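Local coordinates for protein tapirin (PDB 6N2C) that probably binds cellulose through its beta-helical C-terminal domain, helping an extremely thermophilic bacterium adhere to plant biomass, and carries a bound zinc ion, at residues 464-478 with 558-572. Numbering follows the deposited sequence.
Sequences NWIRLDNIVEDKKDI and PLIDYLLSKNIIKIE
The hydroxyl of Y562 is gripped from two directions: in the conformer described here it donates to E473, OH to OE2 2.6 Å, and it accepts from a water that also donates to E473 O. E473 offers the anti lone pair of OE2, and its carboxylate lies almost coplanar with the phenol ring, 3° between the planes, so the bond is made at the ring's edge. E473 has a second conformer, so this grip is probably not permanent. Contacts over both faces further confine the ring. K475 CG sits over its centre in a CH-pi contact, 3.7 Å from the Y562 centroid, while K566 CG lies above the opposite face, nearer the rim. With CG anti to the backbone N (chi1 -178°) and a bend at chi2, the K475 chain follows the ring face before NZ reaches D477 in a weak salt bridge. At the base of Y562, I478 CD1 packs on CB at 3.7 Å.

Y562 belongs to the helix that follows the last strand of the parallel beta-helix. The loop 464-478, which leads toward strand 483-488, meets this helix with its later residues and the chain beyond it with its earlier ones. The helix ends in a Schellman motif with N567, at positive phi, as the C-prime residue, and the contact illustrates how a loop can fasten to a helix C-terminus: N470 ND2 donates to N567 O in a nearly straight bond (2.8 Å, 172°), coming from above the carbonyl plane, and the apolar I568 follows. I568 packs against the 3-10 turn 468-470 and the residue after it, its CD1 3.6 Å from I471 CG1 and its CG2 against L468 CD2. I466 and I569 form a single beta bridge, flanked by bonds from R467 N to I568 O and from K570 N to W465 O. Past the bridge, W465 NE1 donates to E572 OE1 at 2.8 Å, and the indole also meets F181.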
loop_
_atom_site.group_PDB
_atom_site.type_symbol
_atom_site.label_atom_id
_atom_site.label_comp_id
_atom_site.label_asym_id
_atom_site.label_seq_id
_atom_site.Cartn_x
_atom_site.Cartn_y
_atom_site.Cartn_z
ATOM N N ASN A 464 -1.539 0.462 23.484
ATOM C CA ASN A 464 -2.580 0.959 24.295
ATOM C C ASN A 464 -3.773 0.022 24.340
ATOM O O ASN A 464 -4.491 -0.020 25.339
ATOM C CB ASN A 464 -3.077 2.356 23.840
ATOM C CG ASN A 464 -2.308 3.485 24.470
ATOM O OD1 ASN A 464 -1.084 3.399 24.704
ATOM N ND2 ASN A 464 -3.026 4.680 24.603
ATOM N N TRP A 465 -4.016 -0.744 23.258
ATOM C CA TRP A 465 -5.193 -1.567 23.082
ATOM C C TRP A 465 -4.998 -3.094 23.035
ATOM O O TRP A 465 -5.958 -3.892 23.158
ATOM C CB TRP A 465 -5.932 -1.051 21.790
ATOM C CG TRP A 465 -6.272 0.379 21.900
ATOM C CD1 TRP A 465 -7.300 0.910 22.558
ATOM C CD2 TRP A 465 -5.499 1.500 21.366
ATOM N NE1 TRP A 465 -7.257 2.288 22.443
ATOM C CE2 TRP A 465 -6.162 2.666 21.723
ATOM C CE3 TRP A 465 -4.321 1.597 20.619
ATOM C CZ2 TRP A 465 -5.705 3.934 21.356
ATOM C CZ3 TRP A 465 -3.832 2.821 20.272
ATOM C CH2 TRP A 465 -4.512 3.999 20.669
ATOM N N ILE A 466 -3.790 -3.548 22.829
ATOM C CA ILE A 466 -3.504 -4.951 22.787
ATOM C C ILE A 466 -2.174 -5.175 23.469
ATOM O O ILE A 466 -1.127 -4.657 23.065
ATOM C CB ILE A 466 -3.581 -5.627 21.358
ATOM C CG1 ILE A 466 -3.358 -7.099 21.482
ATOM C CG2 ILE A 466 -2.651 -4.994 20.351
ATOM C CD1 ILE A 466 -3.642 -7.975 20.288
ATOM N N ARG A 467 -2.174 -6.070 24.459
ATOM C CA ARG A 467 -1.022 -6.178 25.410
ATOM C C ARG A 467 -0.768 -7.650 25.620
ATOM O O ARG A 467 -1.207 -8.227 26.657
ATOM C CB ARG A 467 -1.361 -5.503 26.737
ATOM C CG ARG A 467 -1.571 -4.031 26.517
ATOM C CD ARG A 467 -1.858 -3.265 27.767
ATOM N NE ARG A 467 -2.258 -1.940 27.458
ATOM C CZ ARG A 467 -2.732 -1.074 28.353
ATOM N NH1 ARG A 467 -2.669 -1.347 29.680
ATOM N NH2 ARG A 467 -3.254 0.077 27.938
ATOM N N LEU A 468 -0.021 -8.270 24.705
ATOM C CA LEU A 468 0.214 -9.689 24.818
ATOM C C LEU A 468 1.069 -10.049 26.032
ATOM O O LEU A 468 1.020 -11.161 26.526
ATOM C CB LEU A 468 0.696 -10.300 23.521
ATOM C CG LEU A 468 -0.276 -10.110 22.346
ATOM C CD1 LEU A 468 0.322 -10.635 21.031
ATOM C CD2 LEU A 468 -1.660 -10.661 22.635
ATOM N N ASP A 469 1.821 -9.079 26.559
ATOM C CA ASP A 469 2.583 -9.316 27.795
ATOM C C ASP A 469 1.709 -9.444 29.007
ATOM O O ASP A 469 2.240 -9.824 30.076
ATOM C CB ASP A 469 3.625 -8.217 28.012
ATOM C CG ASP A 469 4.842 -8.356 27.077
ATOM O OD1 ASP A 469 5.046 -9.403 26.427
ATOM O OD2 ASP A 469 5.641 -7.432 27.060
ATOM N N ASN A 470 0.397 -9.131 28.908
ATOM C CA ASN A 470 -0.539 -9.321 29.979
ATOM C C ASN A 470 -1.034 -10.774 30.032
ATOM O O ASN A 470 -1.902 -11.067 30.853
ATOM C CB ASN A 470 -1.670 -8.322 29.964
ATOM C CG ASN A 470 -1.210 -6.960 30.388
ATOM O OD1 ASN A 470 -0.099 -6.843 30.993
ATOM N ND2 ASN A 470 -2.048 -5.932 30.210
ATOM N N ILE A 471 -0.538 -11.661 29.162
ATOM C CA ILE A 471 -0.830 -13.074 29.272
ATOM C C ILE A 471 0.183 -13.642 30.292
ATOM O O ILE A 471 1.353 -13.831 29.937
ATOM C CB ILE A 471 -0.675 -13.819 27.938
ATOM C CG1 ILE A 471 -1.611 -13.277 26.858
ATOM C CG2 ILE A 471 -0.869 -15.279 28.118
ATOM C CD1 ILE A 471 -1.206 -13.712 25.506
ATOM N N VAL A 472 -0.287 -13.886 31.536
ATOM C CA VAL A 472 0.571 -14.436 32.623
ATOM C C VAL A 472 0.154 -15.837 33.012
ATOM O O VAL A 472 0.786 -16.447 33.862
ATOM C CB VAL A 472 0.613 -13.460 33.829
ATOM C CG1 VAL A 472 1.134 -12.123 33.355
ATOM C CG2 VAL A 472 -0.758 -13.297 34.487
ATOM N N GLU A 473 -0.945 -16.331 32.419
ATOM C CA GLU A 473 -1.469 -17.682 32.643
ATOM C C GLU A 473 -1.946 -18.235 31.330
ATOM O O GLU A 473 -2.347 -17.470 30.435
ATOM C CB GLU A 473 -2.655 -17.663 33.661
ATOM C CG GLU A 473 -4.047 -17.268 33.156
ATOM C CD GLU A 473 -5.173 -17.463 34.205
ATOM O OE1 GLU A 473 -4.843 -17.847 35.382
ATOM O OE2 GLU A 473 -6.383 -17.248 33.865
ATOM N N ASP A 474 -1.936 -19.553 31.198
ATOM C CA ASP A 474 -2.611 -20.169 30.087
ATOM C C ASP A 474 -4.134 -20.287 30.352
ATOM O O ASP A 474 -4.570 -20.462 31.533
ATOM C CB ASP A 474 -2.095 -21.588 29.837
ATOM C CG ASP A 474 -0.652 -21.630 29.397
ATOM O OD1 ASP A 474 -0.063 -20.590 28.976
ATOM O OD2 ASP A 474 -0.094 -22.740 29.412
ATOM N N LYS A 475 -4.953 -20.174 29.287
ATOM C CA LYS A 475 -6.417 -20.373 29.437
ATOM C C LYS A 475 -6.771 -21.282 28.280
ATOM O O LYS A 475 -6.735 -20.866 27.110
ATOM C CB LYS A 475 -7.123 -19.073 29.410
ATOM C CG LYS A 475 -8.639 -19.062 29.605
ATOM C CD LYS A 475 -9.009 -19.585 31.005
ATOM C CE LYS A 475 -10.451 -19.264 31.278
ATOM N NZ LYS A 475 -10.802 -19.906 32.569
ATOM N N LYS A 476 -7.150 -22.538 28.579
ATOM C CA LYS A 476 -7.387 -23.541 27.580
ATOM C C LYS A 476 -8.828 -24.160 27.539
ATOM O O LYS A 476 -9.087 -25.020 26.702
ATOM C CB LYS A 476 -6.463 -24.721 27.826
ATOM C CG LYS A 476 -4.956 -24.394 27.770
ATOM C CD LYS A 476 -4.167 -25.718 27.764
ATOM C CE LYS A 476 -2.698 -25.519 27.424
ATOM N NZ LYS A 476 -1.903 -26.759 27.703
ATOM N N ASP A 477 -9.735 -23.632 28.329
ATOM C CA ASP A 477 -11.079 -24.243 28.444
ATOM C C ASP A 477 -12.215 -23.434 27.836
ATOM O O ASP A 477 -13.397 -23.763 28.096
ATOM C CB ASP A 477 -11.334 -24.632 29.890
ATOM C CG ASP A 477 -11.357 -23.461 30.867
ATOM O OD1 ASP A 477 -11.098 -22.304 30.529
ATOM O OD2 ASP A 477 -11.746 -23.712 32.014
ATOM N N ILE A 478 -11.888 -22.392 27.038
ATOM C CA ILE A 478 -12.862 -21.532 26.396
ATOM C C ILE A 478 -13.165 -22.144 25.044
ATOM O O ILE A 478 -12.812 -21.623 24.029
ATOM C CB ILE A 478 -12.475 -20.071 26.363
ATOM C CG1 ILE A 478 -12.159 -19.562 27.798
ATOM C CG2 ILE A 478 -13.639 -19.203 25.856
ATOM C CD1 ILE A 478 -11.739 -18.118 27.864
ATOM N N PRO A 558 -17.187 -15.285 25.177
ATOM C CA PRO A 558 -16.548 -15.658 26.456
ATOM C C PRO A 558 -15.013 -15.500 26.369
ATOM O O PRO A 558 -14.351 -15.139 27.365
ATOM C CB PRO A 558 -16.870 -17.111 26.643
ATOM C CG PRO A 558 -17.935 -17.425 25.634
ATOM C CD PRO A 558 -18.053 -16.371 24.651
ATOM N N LEU A 559 -14.502 -15.626 25.154
ATOM C CA LEU A 559 -13.022 -15.414 24.975
ATOM C C LEU A 559 -12.736 -13.933 25.024
ATOM O O LEU A 559 -11.771 -13.539 25.669
ATOM C CB LEU A 559 -12.517 -16.121 23.702
ATOM C CG LEU A 559 -11.031 -15.915 23.300
ATOM C CD1 LEU A 559 -10.218 -16.608 24.412
ATOM C CD2 LEU A 559 -10.811 -16.573 21.957
ATOM N N ILE A 560 -13.510 -13.059 24.367
ATOM C CA ILE A 560 -13.331 -11.660 24.412
ATOM C C ILE A 560 -13.441 -11.161 25.882
ATOM O O ILE A 560 -12.618 -10.390 26.405
ATOM C CB ILE A 560 -14.359 -10.936 23.572
ATOM C CG1 ILE A 560 -14.157 -11.238 22.063
ATOM C CG2 ILE A 560 -14.393 -9.441 23.821
ATOM C CD1 ILE A 560 -15.213 -10.739 21.195
ATOM N N ASP A 561 -14.472 -11.651 26.574
ATOM C CA ASP A 561 -14.668 -11.241 27.966
ATOM C C ASP A 561 -13.425 -11.610 28.823
ATOM O O ASP A 561 -12.995 -10.806 29.651
ATOM C CB ASP A 561 -15.867 -11.952 28.587
ATOM C CG ASP A 561 -17.200 -11.490 27.969
ATOM O OD1 ASP A 561 -17.296 -10.501 27.233
ATOM O OD2 ASP A 561 -18.105 -12.197 28.305
ATOM N N TYR A 562 -12.880 -12.789 28.620
ATOM C CA TYR A 562 -11.663 -13.193 29.307
ATOM C C TYR A 562 -10.491 -12.281 28.993
ATOM O O TYR A 562 -9.796 -11.724 29.929
ATOM C CB TYR A 562 -11.262 -14.613 29.005
ATOM C CG TYR A 562 -10.005 -15.080 29.662
ATOM C CD1 TYR A 562 -9.987 -15.471 31.012
ATOM C CD2 TYR A 562 -8.772 -15.006 29.009
ATOM C CE1 TYR A 562 -8.809 -15.871 31.612
ATOM C CE2 TYR A 562 -7.578 -15.327 29.621
ATOM C CZ TYR A 562 -7.600 -15.821 30.900
ATOM O OH TYR A 562 -6.455 -16.145 31.507
ATOM N N LEU A 563 -10.277 -12.032 27.717
ATOM C CA LEU A 563 -9.179 -11.172 27.344
ATOM C C LEU A 563 -9.305 -9.752 27.895
ATOM O O LEU A 563 -8.289 -9.130 28.287
ATOM C CB LEU A 563 -9.006 -11.061 25.847
ATOM C CG LEU A 563 -8.666 -12.397 25.169
ATOM C CD1 LEU A 563 -8.759 -12.298 23.632
ATOM C CD2 LEU A 563 -7.320 -12.973 25.530
ATOM N N LEU A 564 -10.505 -9.235 27.958
ATOM C CA LEU A 564 -10.735 -7.953 28.481
ATOM C C LEU A 564 -10.483 -7.965 30.024
ATOM O O LEU A 564 -9.911 -6.975 30.527
ATOM C CB LEU A 564 -12.210 -7.506 28.259
ATOM C CG LEU A 564 -12.595 -7.116 26.827
ATOM C CD1 LEU A 564 -14.104 -6.880 26.630
ATOM C CD2 LEU A 564 -11.937 -5.829 26.443
ATOM N N SER A 565 -10.907 -9.020 30.700
ATOM C CA SER A 565 -10.765 -9.094 32.154
ATOM C C SER A 565 -9.313 -9.085 32.578
ATOM O O SER A 565 -8.977 -8.516 33.629
ATOM C CB SER A 565 -11.462 -10.295 32.743
ATOM O OG SER A 565 -10.794 -11.536 32.505
ATOM N N LYS A 566 -8.460 -9.632 31.721
ATOM C CA LYS A 566 -7.042 -9.675 31.951
ATOM C C LYS A 566 -6.286 -8.532 31.337
ATOM O O LYS A 566 -5.050 -8.461 31.483
ATOM C CB LYS A 566 -6.473 -10.987 31.497
ATOM C CG LYS A 566 -7.061 -12.267 32.052
ATOM C CD LYS A 566 -7.237 -12.257 33.588
ATOM C CE LYS A 566 -7.513 -13.639 34.104
ATOM N NZ LYS A 566 -8.089 -13.548 35.468
ATOM N N ASN A 567 -6.982 -7.552 30.777
ATOM C CA ASN A 567 -6.422 -6.429 30.082
ATOM C C ASN A 567 -5.414 -6.856 29.000
ATOM O O ASN A 567 -4.438 -6.115 28.691
ATOM C CB ASN A 567 -5.731 -5.407 31.018
ATOM C CG ASN A 567 -6.678 -4.666 31.995
ATOM O OD1 ASN A 567 -6.176 -3.952 32.857
ATOM N ND2 ASN A 567 -7.987 -4.755 31.827
ATOM N N ILE A 568 -5.664 -8.013 28.350
ATOM C CA ILE A 568 -4.867 -8.410 27.213
ATOM C C ILE A 568 -5.356 -7.601 25.996
ATOM O O ILE A 568 -4.589 -7.291 25.074
ATOM C CB ILE A 568 -4.954 -9.941 26.993
ATOM C CG1 ILE A 568 -4.318 -10.656 28.114
ATOM C CG2 ILE A 568 -4.325 -10.348 25.645
ATOM C CD1 ILE A 568 -4.752 -12.079 28.272
ATOM N N ILE A 569 -6.636 -7.242 25.999
ATOM C CA ILE A 569 -7.140 -6.199 25.108
ATOM C C ILE A 569 -7.884 -5.182 25.891
ATOM O O ILE A 569 -8.406 -5.455 26.962
ATOM C CB ILE A 569 -8.004 -6.800 23.947
ATOM C CG1 ILE A 569 -9.262 -7.499 24.508
ATOM C CG2 ILE A 569 -7.149 -7.739 23.107
ATOM C CD1 ILE A 569 -10.270 -7.981 23.473
ATOM N N LYS A 570 -7.888 -3.970 25.369
ATOM C CA LYS A 570 -8.691 -2.871 25.923
ATOM C C LYS A 570 -9.456 -2.315 24.741
ATOM O O LYS A 570 -8.810 -2.034 23.667
ATOM C CB LYS A 570 -7.758 -1.781 26.566
ATOM C CG LYS A 570 -7.161 -2.190 27.916
ATOM C CD LYS A 570 -6.959 -0.988 28.883
ATOM C CE LYS A 570 -6.588 -1.479 30.266
ATOM N NZ LYS A 570 -6.325 -0.322 31.190
ATOM N N ILE A 571 -10.751 -2.065 24.942
ATOM C CA ILE A 571 -11.614 -1.503 23.895
ATOM C C ILE A 571 -12.071 -0.151 24.361
ATOM O O ILE A 571 -12.667 -0.047 25.441
ATOM C CB ILE A 571 -12.806 -2.401 23.553
ATOM C CG1 ILE A 571 -12.333 -3.782 23.062
ATOM C CG2 ILE A 571 -13.717 -1.721 22.507
ATOM C CD1 ILE A 571 -13.462 -4.810 23.045
ATOM N N GLU A 572 -11.731 0.894 23.618
ATOM C CA GLU A 572 -12.090 2.216 24.023
ATOM C C GLU A 572 -13.052 2.769 22.997
ATOM O O GLU A 572 -13.049 2.376 21.790
ATOM C CB GLU A 572 -10.867 3.049 24.352
ATOM C CG GLU A 572 -10.353 3.969 23.289
ATOM C CD GLU A 572 -9.276 4.925 23.824
ATOM O OE1 GLU A 572 -8.142 4.442 23.971
ATOM O OE2 GLU A 572 -9.562 6.135 24.105
HETATM O O HOH W 1 -5.830 4.757 24.811
HETATM O O HOH W 2 -4.489 1.861 29.894
HETATM O O HOH W 3 -3.218 -9.804 33.349
HETATM O O HOH W 4 -4.220 -15.356 30.351
#